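Local coordinates for uncharacterized protein (Mycolicibacterium smegmatis MC2 155, PDB 6T84), which is required for MmpL3-dependent transport of trehalose monomycolate to the mycobacterial cell wall, and here consists of most of its N-terminal, MmpL3-interacting domain, at residues A[85-90]-A[139-144]; A[108-113]-A[130-135]; A[12-17]-A[62-67]. All blocks are in the same frame, centred on the assembly; numbering follows the deposited sequence. Where two conformers were deposited one is given.

Contact 1: residues A[85-90]-A[139-144]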
loop_
_atom_site.group_PDB
_atom_site.type_symbol
_atom_site.label_atom_id
_atom_site.label_comp_id
_atom_site.label_asym_id
_atom_site.label_seq_id
_atom_site.Cartn_x
_atom_site.Cartn_y
_atom_site.Cartn_z
ATOM N N VAL A 85 3.900 -4.788 -11.751
ATOM C CA VAL A 85 3.811 -3.806 -10.658
ATOM C C VAL A 85 3.086 -2.583 -11.186
ATOM O O VAL A 85 3.461 -2.056 -12.229
ATOM C CB VAL A 85 5.203 -3.406 -10.134
ATOM C CG1 VAL A 85 5.120 -2.217 -9.130
ATOM C CG2 VAL A 85 5.841 -4.592 -9.474
ATOM N N VAL A 86 2.061 -2.171 -10.483
ATOM C CA VAL A 86 1.427 -0.856 -10.697
ATOM C C VAL A 86 1.686 -0.017 -9.459
ATOM O O VAL A 86 1.524 -0.507 -8.326
ATOM C CB VAL A 86 -0.082 -1.019 -10.960
ATOM C CG1 VAL A 86 -0.786 0.387 -11.131
ATOM C CG2 VAL A 86 -0.329 -1.883 -12.227
ATOM N N ASP A 87 2.052 1.257 -9.664
ATOM C CA ASP A 87 2.308 2.207 -8.579
ATOM C C ASP A 87 1.507 3.459 -8.923
ATOM O O ASP A 87 1.684 4.035 -10.004
ATOM C CB ASP A 87 3.821 2.497 -8.546
ATOM C CG ASP A 87 4.246 3.451 -7.450
ATOM O OD1 ASP A 87 3.705 4.570 -7.434
ATOM O OD2 ASP A 87 5.156 3.099 -6.647
ATOM N N LEU A 88 0.620 3.827 -8.032
ATOM C CA LEU A 88 -0.281 4.987 -8.186
ATOM C C LEU A 88 0.070 5.946 -7.048
ATOM O O LEU A 88 -0.156 5.619 -5.878
ATOM C CB LEU A 88 -1.717 4.463 -8.036
ATOM C CG LEU A 88 -2.873 5.462 -8.053
ATOM C CD1 LEU A 88 -2.942 6.121 -9.436
ATOM C CD2 LEU A 88 -4.224 4.783 -7.697
ATOM N N ARG A 89 0.601 7.137 -7.365
ATOM C CA ARG A 89 1.097 8.022 -6.314
ATOM C C ARG A 89 0.732 9.464 -6.634
ATOM O O ARG A 89 0.490 9.822 -7.793
ATOM C CB ARG A 89 2.608 7.873 -6.094
ATOM C CG ARG A 89 3.418 8.148 -7.311
ATOM C CD ARG A 89 4.927 8.054 -7.049
ATOM N NE ARG A 89 5.296 6.694 -6.596
ATOM C CZ ARG A 89 6.367 6.424 -5.855
ATOM N NH1 ARG A 89 7.222 7.398 -5.552
ATOM N NH2 ARG A 89 6.627 5.168 -5.436
ATOM N N LEU A 90 0.678 10.286 -5.595
ATOM C CA LEU A 90 0.326 11.697 -5.825
ATOM C C LEU A 90 1.325 12.322 -6.797
ATOM O O LEU A 90 2.524 12.050 -6.758
ATOM C CB LEU A 90 0.395 12.458 -4.491
ATOM C CG LEU A 90 -0.583 12.006 -3.441
ATOM C CD1 LEU A 90 -0.436 12.822 -2.152
ATOM C CD2 LEU A 90 -2.022 12.075 -3.968
ATOM N N ALA A 139 -3.670 8.635 1.115
ATOM C CA ALA A 139 -3.139 7.443 0.439
ATOM C C ALA A 139 -2.138 7.909 -0.613
ATOM O O ALA A 139 -2.426 8.013 -1.803
ATOM C CB ALA A 139 -4.290 6.639 -0.154
ATOM N N GLU A 140 -0.933 8.241 -0.144
ATOM C CA GLU A 140 0.031 8.966 -0.971
ATOM C C GLU A 140 0.635 8.085 -2.049
ATOM O O GLU A 140 0.822 8.532 -3.184
ATOM C CB GLU A 140 1.146 9.537 -0.098
ATOM C CG GLU A 140 0.648 10.567 0.941
ATOM C CD GLU A 140 1.746 11.505 1.436
ATOM O OE1 GLU A 140 1.397 12.606 1.897
ATOM O OE2 GLU A 140 2.952 11.150 1.327
ATOM N N ILE A 141 1.000 6.860 -1.698
ATOM C CA ILE A 141 1.613 5.929 -2.636
ATOM C C ILE A 141 0.884 4.606 -2.437
ATOM O O ILE A 141 0.786 4.104 -1.314
ATOM C CB ILE A 141 3.125 5.756 -2.388
ATOM C CG1 ILE A 141 3.906 7.080 -2.500
ATOM C CG2 ILE A 141 3.701 4.750 -3.376
ATOM C CD1 ILE A 141 5.359 6.948 -2.067
ATOM N N MET A 142 0.349 4.045 -3.521
ATOM C CA MET A 142 -0.283 2.729 -3.514
ATOM C C MET A 142 0.394 1.901 -4.584
ATOM O O MET A 142 0.625 2.390 -5.700
ATOM C CB MET A 142 -1.788 2.816 -3.874
ATOM C CG MET A 142 -2.533 3.801 -2.989
ATOM S SD MET A 142 -4.288 3.740 -3.346
ATOM C CE MET A 142 -4.514 5.392 -3.932
ATOM N N TRP A 143 0.688 0.627 -4.284
ATOM C CA TRP A 143 1.397 -0.176 -5.270
ATOM C C TRP A 143 1.181 -1.631 -4.943
ATOM O O TRP A 143 0.761 -1.970 -3.841
ATOM C CB TRP A 143 2.897 0.142 -5.349
ATOM C CG TRP A 143 3.741 -0.404 -4.189
ATOM C CD1 TRP A 143 4.569 -1.499 -4.262
ATOM C CD2 TRP A 143 3.866 0.113 -2.840
ATOM N NE1 TRP A 143 5.207 -1.679 -3.041
ATOM C CE2 TRP A 143 4.786 -0.728 -2.154
ATOM C CE3 TRP A 143 3.307 1.218 -2.151
ATOM C CZ2 TRP A 143 5.160 -0.508 -0.830
ATOM C CZ3 TRP A 143 3.648 1.409 -0.836
ATOM C CH2 TRP A 143 4.591 0.570 -0.194
ATOM N N ASN A 144 1.464 -2.486 -5.906
ATOM C CA ASN A 144 1.499 -3.905 -5.605
ATOM C C ASN A 144 2.862 -4.501 -5.894
ATOM O O ASN A 144 3.678 -3.972 -6.660
ATOM C CB ASN A 144 0.457 -4.683 -6.363
ATOM C CG ASN A 144 0.838 -4.824 -7.832
ATOM O OD1 ASN A 144 0.773 -3.838 -8.625
ATOM N ND2 ASN A 144 1.253 -6.040 -8.222
HETATM O O HOH W 1 -1.804 7.409 -4.485
#
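Leu88 and Met142 hold the middle of this antiparallel pair of strands. Leu88 N reaches Met142 O at 2.7 Å in a nearly straight bond, and Met142 N answers to Leu88 O at 2.9 Å. Toward the Val86 end a side chain takes over from the backbone: Asn144 OD1 accepts from Val86 N at 2.8 Å, while Asn144 N donates to Val86 O. The amide can fold back this way because Asn144 CG sits between its own backbone N and carbonyl carbon (chi1 74°), and its ND2 is tied to Val84 O. At the other end Leu90 N binds Glu140 O, just where Glu140 and Ile141 both face Ala152 in a classic beta bulge. A water lies 2.8 Å from both Leu88 O and Ala139 O and probably bridges them.

On the face carrying Asp87, Arg89, Ile141 and Trp143, Arg89 grips Asp87 side-on, NE to OD1 and NH2 to OD2, each 2.8 Å. Ile141 lies alongside the arginine and lays CD1 over one face of the guanidinium, 3.8 Å above its plane, with CG2 against NH2. The remaining NH1 goes to Lys94 O. On the other face of the sheet, Leu88 CD2 meets Met142 CE at 3.8 Å, the two side chains lying side by side and both touching Phe172 of helix 159-175.

The two strands are neighbours in the large antiparallel sheet of this cytoplasmic domain. The ion pair, together with the Lys94 carbonyl, fixes the rotation of a largely buried guanidinium, and its partial shielding by Ile141 probably strengthens the attraction between the charges.

Contact 2: residues A[108-113]-A[130-135]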
loop_
_atom_site.group_PDB
_atom_site.type_symbol
_atom_site.label_atom_id
_atom_site.label_comp_id
_atom_site.label_asym_id
_atom_site.label_seq_id
_atom_site.Cartn_x
_atom_site.Cartn_y
_atom_site.Cartn_z
ATOM N N GLY A 108 -5.988 12.641 -12.522
ATOM C CA GLY A 108 -6.357 13.507 -11.430
ATOM C C GLY A 108 -5.168 13.938 -10.606
ATOM O O GLY A 108 -4.172 14.462 -11.116
ATOM N N PRO A 109 -5.258 13.720 -9.292
ATOM C CA PRO A 109 -4.197 14.145 -8.393
ATOM C C PRO A 109 -3.017 13.198 -8.418
ATOM O O PRO A 109 -2.065 13.409 -7.648
ATOM C CB PRO A 109 -4.906 14.081 -7.021
ATOM C CG PRO A 109 -5.858 12.937 -7.169
ATOM C CD PRO A 109 -6.389 13.083 -8.576
ATOM N N ARG A 110 -3.088 12.105 -9.221
ATOM C CA ARG A 110 -2.106 11.007 -9.162
ATOM C C ARG A 110 -1.438 10.761 -10.512
ATOM O O ARG A 110 -1.898 11.203 -11.584
ATOM C CB ARG A 110 -2.812 9.718 -8.665
ATOM C CG ARG A 110 -3.133 9.765 -7.169
ATOM C CD ARG A 110 -4.196 8.805 -6.729
ATOM N NE ARG A 110 -4.165 8.714 -5.287
ATOM C CZ ARG A 110 -5.039 9.207 -4.451
ATOM N NH1 ARG A 110 -6.144 9.817 -4.894
ATOM N NH2 ARG A 110 -4.817 9.064 -3.171
ATOM N N MET A 111 -0.344 9.982 -10.448
ATOM C CA MET A 111 0.341 9.444 -11.604
ATOM C C MET A 111 0.406 7.935 -11.461
ATOM O O MET A 111 0.537 7.424 -10.347
ATOM C CB MET A 111 1.779 10.009 -11.679
ATOM C CG MET A 111 1.840 11.525 -11.768
ATOM S SD MET A 111 1.544 11.951 -13.482
ATOM C CE MET A 111 1.523 13.770 -13.397
ATOM N N VAL A 112 0.279 7.235 -12.583
ATOM C CA VAL A 112 0.355 5.779 -12.638
ATOM C C VAL A 112 1.665 5.383 -13.300
ATOM O O VAL A 112 1.968 5.861 -14.400
ATOM C CB VAL A 112 -0.817 5.190 -13.446
ATOM C CG1 VAL A 112 -0.764 3.663 -13.383
ATOM C CG2 VAL A 112 -2.158 5.740 -12.941
ATOM N N TYR A 113 2.408 4.483 -12.643
ATOM C CA TYR A 113 3.651 3.931 -13.166
ATOM C C TYR A 113 3.481 2.412 -13.223
ATOM O O TYR A 113 2.779 1.811 -12.383
ATOM C CB TYR A 113 4.856 4.277 -12.242
ATOM C CG TYR A 113 5.009 5.757 -12.052
ATOM C CD1 TYR A 113 4.296 6.417 -11.044
ATOM C CD2 TYR A 113 5.847 6.496 -12.841
ATOM C CE1 TYR A 113 4.455 7.774 -10.806
ATOM C CE2 TYR A 113 5.961 7.903 -12.630
ATOM C CZ TYR A 113 5.257 8.501 -11.622
ATOM O OH TYR A 113 5.310 9.866 -11.420
ATOM N N THR A 130 -12.098 6.630 -11.582
ATOM C CA THR A 130 -12.863 7.162 -10.461
ATOM C C THR A 130 -12.085 7.014 -9.158
ATOM O O THR A 130 -12.010 7.965 -8.377
ATOM C CB THR A 130 -14.232 6.474 -10.388
ATOM O OG1 THR A 130 -14.916 6.693 -11.632
ATOM C CG2 THR A 130 -15.106 6.988 -9.227
ATOM N N PHE A 131 -11.500 5.830 -8.901
ATOM C CA PHE A 131 -10.738 5.607 -7.677
ATOM C C PHE A 131 -9.594 6.621 -7.511
ATOM O O PHE A 131 -9.352 7.119 -6.405
ATOM C CB PHE A 131 -10.213 4.166 -7.711
ATOM C CG PHE A 131 -9.341 3.801 -6.526
ATOM C CD1 PHE A 131 -9.889 3.624 -5.265
ATOM C CD2 PHE A 131 -7.988 3.672 -6.693
ATOM C CE1 PHE A 131 -9.068 3.314 -4.163
ATOM C CE2 PHE A 131 -7.158 3.358 -5.601
ATOM C CZ PHE A 131 -7.712 3.162 -4.348
ATOM N N ALA A 132 -8.829 6.862 -8.567
ATOM C CA ALA A 132 -7.703 7.795 -8.440
ATOM C C ALA A 132 -8.163 9.196 -8.044
ATOM O O ALA A 132 -7.417 9.941 -7.400
ATOM C CB ALA A 132 -6.921 7.885 -9.742
ATOM N N HIS A 133 -9.366 9.561 -8.469
ATOM C CA HIS A 133 -9.934 10.849 -8.043
ATOM C C HIS A 133 -10.585 10.795 -6.658
ATOM O O HIS A 133 -10.628 11.831 -5.965
ATOM C CB HIS A 133 -11.012 11.274 -9.073
ATOM C CG HIS A 133 -10.429 11.850 -10.309
ATOM N ND1 HIS A 133 -10.221 11.170 -11.486
ATOM C CD2 HIS A 133 -10.078 13.128 -10.556
ATOM C CE1 HIS A 133 -9.749 12.009 -12.399
ATOM N NE2 HIS A 133 -9.670 13.203 -11.854
ATOM N N THR A 134 -11.156 9.650 -6.235
ATOM C CA THR A 134 -11.902 9.605 -4.973
ATOM C C THR A 134 -11.079 9.175 -3.771
ATOM O O THR A 134 -11.415 9.546 -2.643
ATOM C CB THR A 134 -13.130 8.688 -5.064
ATOM O OG1 THR A 134 -12.730 7.378 -5.421
ATOM C CG2 THR A 134 -14.116 9.149 -6.143
ATOM N N ALA A 135 -10.011 8.413 -3.970
ATOM C CA ALA A 135 -9.227 7.957 -2.830
ATOM C C ALA A 135 -8.665 9.154 -2.080
ATOM O O ALA A 135 -8.212 10.118 -2.708
ATOM C CB ALA A 135 -8.100 7.035 -3.334
#
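Arg110 NH1 is shared by two carbonyls at the C-terminal end of helix 126-134: Ala132 O at 2.8 Å and Ala135 O at 3.0 Å. Both oxygens lie close to the guanidinium plane, although the nitrogen stands above the plane of each carbonyl instead of meeting a lone pair. The bonds are moderately bent, about 155° at the hydrogen. NH2 carries the grip further, to Pro136 O and Ala139 O, so the one side chain ties the helix end to the loop that leads into strand 141-144.

Arg110 gets there by a chain extended from CG to NE, which runs out from the start of strand 110-114 with CD 3.5 Å from Ala132 O. Ala135, the first residue to leave helical geometry, sets its CB over one face of the guanidinium, 3.7 Å from NH1.

Farther out the packing falls to the turn before the strand. Pro109 brings CG to 3.4 Å from Ala132 O, the same oxygen that Arg110 holds. The His133 ring crosses the proline obliquely, CD2 to CD at 4.2 Å, and its NE2 comes 3.4 Å from Gly108 CA; ND1 is turned back to Val129 O in its own helix.

The last turn of a helix carries the partly negative end of its dipole. The positive guanidinium probably interacts favourably with it while joining the helix end, and the residue just past it, to the sheet.

Contact 3: residues A[12-17]-A[62-67]. With SO4 (sulfate ion), chain B.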
loop_
_atom_site.group_PDB
_atom_site.type_symbol
_atom_site.label_atom_id
_atom_site.label_comp_id
_atom_site.label_asym_id
_atom_site.label_seq_id
_atom_site.Cartn_x
_atom_site.Cartn_y
_atom_site.Cartn_z
ATOM N N ARG A 12 -0.612 3.743 22.057
ATOM C CA ARG A 12 -1.869 3.430 22.710
ATOM C C ARG A 12 -3.008 3.421 21.702
ATOM O O ARG A 12 -3.867 2.531 21.734
ATOM C CB ARG A 12 -2.148 4.479 23.790
ATOM C CG ARG A 12 -3.494 4.356 24.472
ATOM C CD ARG A 12 -3.654 5.431 25.541
ATOM N NE ARG A 12 -2.718 5.251 26.650
ATOM C CZ ARG A 12 -1.557 5.890 26.773
ATOM N NH1 ARG A 12 -1.168 6.762 25.854
ATOM N NH2 ARG A 12 -0.780 5.652 27.818
ATOM N N ARG A 13 -3.033 4.421 20.817
ATOM C CA ARG A 13 -4.119 4.514 19.839
ATOM C C ARG A 13 -4.049 3.366 18.835
ATOM O O ARG A 13 -5.087 2.820 18.464
ATOM C CB ARG A 13 -4.072 5.877 19.137
ATOM C CG ARG A 13 -4.484 7.017 20.056
ATOM C CD ARG A 13 -4.459 8.452 19.415
ATOM N NE ARG A 13 -3.139 8.979 19.013
ATOM C CZ ARG A 13 -2.714 9.058 17.734
ATOM N NH1 ARG A 13 -3.477 8.614 16.699
ATOM N NH2 ARG A 13 -1.515 9.590 17.488
ATOM N N ARG A 14 -2.841 2.968 18.414
ATOM C CA ARG A 14 -2.721 1.856 17.483
ATOM C C ARG A 14 -3.138 0.541 18.151
ATOM O O ARG A 14 -3.796 -0.306 17.518
ATOM C CB ARG A 14 -1.287 1.811 16.929
ATOM C CG ARG A 14 -1.062 0.712 15.846
ATOM C CD ARG A 14 -1.725 1.104 14.508
ATOM N NE ARG A 14 -1.263 2.402 13.980
ATOM C CZ ARG A 14 -0.137 2.629 13.280
ATOM N NH1 ARG A 14 0.776 1.662 13.089
ATOM N NH2 ARG A 14 0.135 3.863 12.842
ATOM N N LYS A 15 -2.783 0.342 19.422
ATOM C CA LYS A 15 -3.242 -0.841 20.166
ATOM C C LYS A 15 -4.768 -0.865 20.321
ATOM O O LYS A 15 -5.392 -1.931 20.179
ATOM C CB LYS A 15 -2.530 -0.881 21.545
ATOM C CG LYS A 15 -2.406 -2.277 22.132
ATOM C CD LYS A 15 -1.663 -2.245 23.474
ATOM C CE LYS A 15 -0.243 -1.695 23.360
ATOM N NZ LYS A 15 0.574 -1.961 24.594
ATOM N N SER A 16 -5.388 0.287 20.626
ATOM C CA SER A 16 -6.845 0.342 20.720
ATOM C C SER A 16 -7.496 -0.020 19.390
ATOM O O SER A 16 -8.506 -0.739 19.352
ATOM C CB SER A 16 -7.298 1.746 21.166
ATOM O OG SER A 16 -8.735 1.886 21.191
ATOM N N TRP A 17 -6.969 0.515 18.289
ATOM C CA TRP A 17 -7.527 0.237 16.975
ATOM C C TRP A 17 -7.362 -1.234 16.618
ATOM O O TRP A 17 -8.298 -1.842 16.088
ATOM C CB TRP A 17 -6.814 1.144 15.990
ATOM C CG TRP A 17 -7.184 0.962 14.581
ATOM C CD1 TRP A 17 -8.317 1.434 13.952
ATOM C CD2 TRP A 17 -6.431 0.281 13.575
ATOM N NE1 TRP A 17 -8.295 1.095 12.631
ATOM C CE2 TRP A 17 -7.148 0.406 12.364
ATOM C CE3 TRP A 17 -5.201 -0.414 13.574
ATOM C CZ2 TRP A 17 -6.702 -0.136 11.164
ATOM C CZ3 TRP A 17 -4.751 -0.948 12.393
ATOM C CH2 TRP A 17 -5.506 -0.809 11.192
ATOM N N VAL A 62 -3.448 -8.978 6.536
ATOM C CA VAL A 62 -3.192 -7.544 6.409
ATOM C C VAL A 62 -2.247 -7.150 7.539
ATOM O O VAL A 62 -2.425 -7.571 8.689
ATOM C CB VAL A 62 -4.492 -6.702 6.420
ATOM C CG1 VAL A 62 -5.210 -6.767 7.766
ATOM C CG2 VAL A 62 -4.185 -5.218 6.063
ATOM N N PHE A 63 -1.226 -6.380 7.203
ATOM C CA PHE A 63 -0.251 -5.875 8.174
ATOM C C PHE A 63 -0.220 -4.362 8.129
ATOM O O PHE A 63 -0.278 -3.787 7.040
ATOM C CB PHE A 63 1.153 -6.418 7.865
ATOM C CG PHE A 63 1.229 -7.976 7.805
ATOM C CD1 PHE A 63 0.362 -8.800 8.531
ATOM C CD2 PHE A 63 2.165 -8.583 7.045
ATOM C CE1 PHE A 63 0.434 -10.211 8.507
ATOM C CE2 PHE A 63 2.273 -9.979 7.023
ATOM C CZ PHE A 63 1.402 -10.788 7.757
ATOM N N ILE A 64 -0.197 -3.707 9.282
ATOM C CA ILE A 64 -0.172 -2.251 9.369
ATOM C C ILE A 64 0.986 -1.898 10.278
ATOM O O ILE A 64 1.109 -2.469 11.368
ATOM C CB ILE A 64 -1.495 -1.719 9.942
ATOM C CG1 ILE A 64 -2.673 -2.252 9.081
ATOM C CG2 ILE A 64 -1.468 -0.161 9.943
ATOM C CD1 ILE A 64 -3.426 -3.415 9.703
ATOM N N PHE A 65 1.828 -0.965 9.845
ATOM C CA PHE A 65 3.025 -0.690 10.647
ATOM C C PHE A 65 3.571 0.680 10.278
ATOM O O PHE A 65 3.205 1.260 9.249
ATOM C CB PHE A 65 4.108 -1.775 10.463
ATOM C CG PHE A 65 4.437 -2.032 9.039
ATOM C CD1 PHE A 65 5.420 -1.272 8.388
ATOM C CD2 PHE A 65 3.732 -2.987 8.314
ATOM C CE1 PHE A 65 5.687 -1.466 7.008
ATOM C CE2 PHE A 65 4.026 -3.214 6.957
ATOM C CZ PHE A 65 5.010 -2.458 6.306
ATOM N N ASP A 66 4.434 1.211 11.150
ATOM C CA ASP A 66 5.101 2.477 10.901
ATOM C C ASP A 66 6.555 2.209 10.529
ATOM O O ASP A 66 7.198 1.317 11.091
ATOM C CB ASP A 66 5.078 3.369 12.151
ATOM C CG ASP A 66 3.680 3.685 12.618
ATOM O OD1 ASP A 66 2.741 3.679 11.789
ATOM O OD2 ASP A 66 3.526 3.997 13.819
ATOM N N ILE A 67 7.053 2.987 9.578
ATOM C CA ILE A 67 8.480 3.080 9.291
ATOM C C ILE A 67 8.886 4.461 9.769
ATOM O O ILE A 67 8.523 5.460 9.150
ATOM C CB ILE A 67 8.752 2.928 7.784
ATOM C CG1 ILE A 67 8.056 1.646 7.263
ATOM C CG2 ILE A 67 10.257 2.972 7.507
ATOM C CD1 ILE A 67 8.248 1.403 5.765
HETATM S S SO4 B . 2.011 5.810 23.924
HETATM O O1 SO4 B . 0.820 6.015 23.120
HETATM O O2 SO4 B . 2.720 4.545 23.663
HETATM O O3 SO4 B . 2.940 6.942 23.786
HETATM O O4 SO4 B . 1.521 5.927 25.293
#
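Arg14 and Trp17 of helix 10-21 face Asp66 and Ile64 of strand 60-67, the helix packing on the large antiparallel sheet and running antiparallel to that strand. Arg14 and Asp66 approach from opposite directions with guanidinium and carboxylate planes nearly perpendicular, 84° apart. The grip is end-on: NH1 and NH2 both close on the single oxygen OD1, at 3.1 and 2.8 Å. NH2 uses the syn lone pair of OD1, whereas NH1 comes from above the carboxylate plane. Bends at chi2 and chi3 of Arg14 (73° and 57°) turn the guanidinium toward the aspartate, and Ile64 CG2 lies over one of its faces.

Thr72 also donates to Asp66 OD1, Asn51 ND2 binds OD2 and Asn51 O takes Arg14 NH1, which makes this buried ion pair part of a wider polar cluster. A cation-pi contact from Trp162 joins the arginine to helix 159-175.

Trp17 and Ile64 cross at about a right angle, the isoleucine set at the edge of the indole, whose NE1 is bonded to Asp163. At the N-terminal end of segment 12-17 a sulfate, probably from the crystallisation liquor, accepts from Arg12 N at 2.9 Å. Deeper in, Trp17 CH2 rests 3.7 Å from Ile64 CD1.

All three contacts reach the same antiparallel sheet, but at different places. Contact 1 is buried, its centre about 7 Å from that of the chain, and pairs two inner strands of the sheet mostly through backbone bonds. Contacts 2 and 3 both set a helix against the sheet, on opposite sides of the chain's centre and about 26 Å apart between their own centres. Contact 2 is only partly buried and relies on an arginine meeting neutral carbonyls; contact 3 is buried and uses a charged pair with aromatic packing. Contacts 1 and 2 touch directly, Arg89 O and Met111 N being 2.8 Å apart between neighbouring strands, whereas contact 3 stays separate from both.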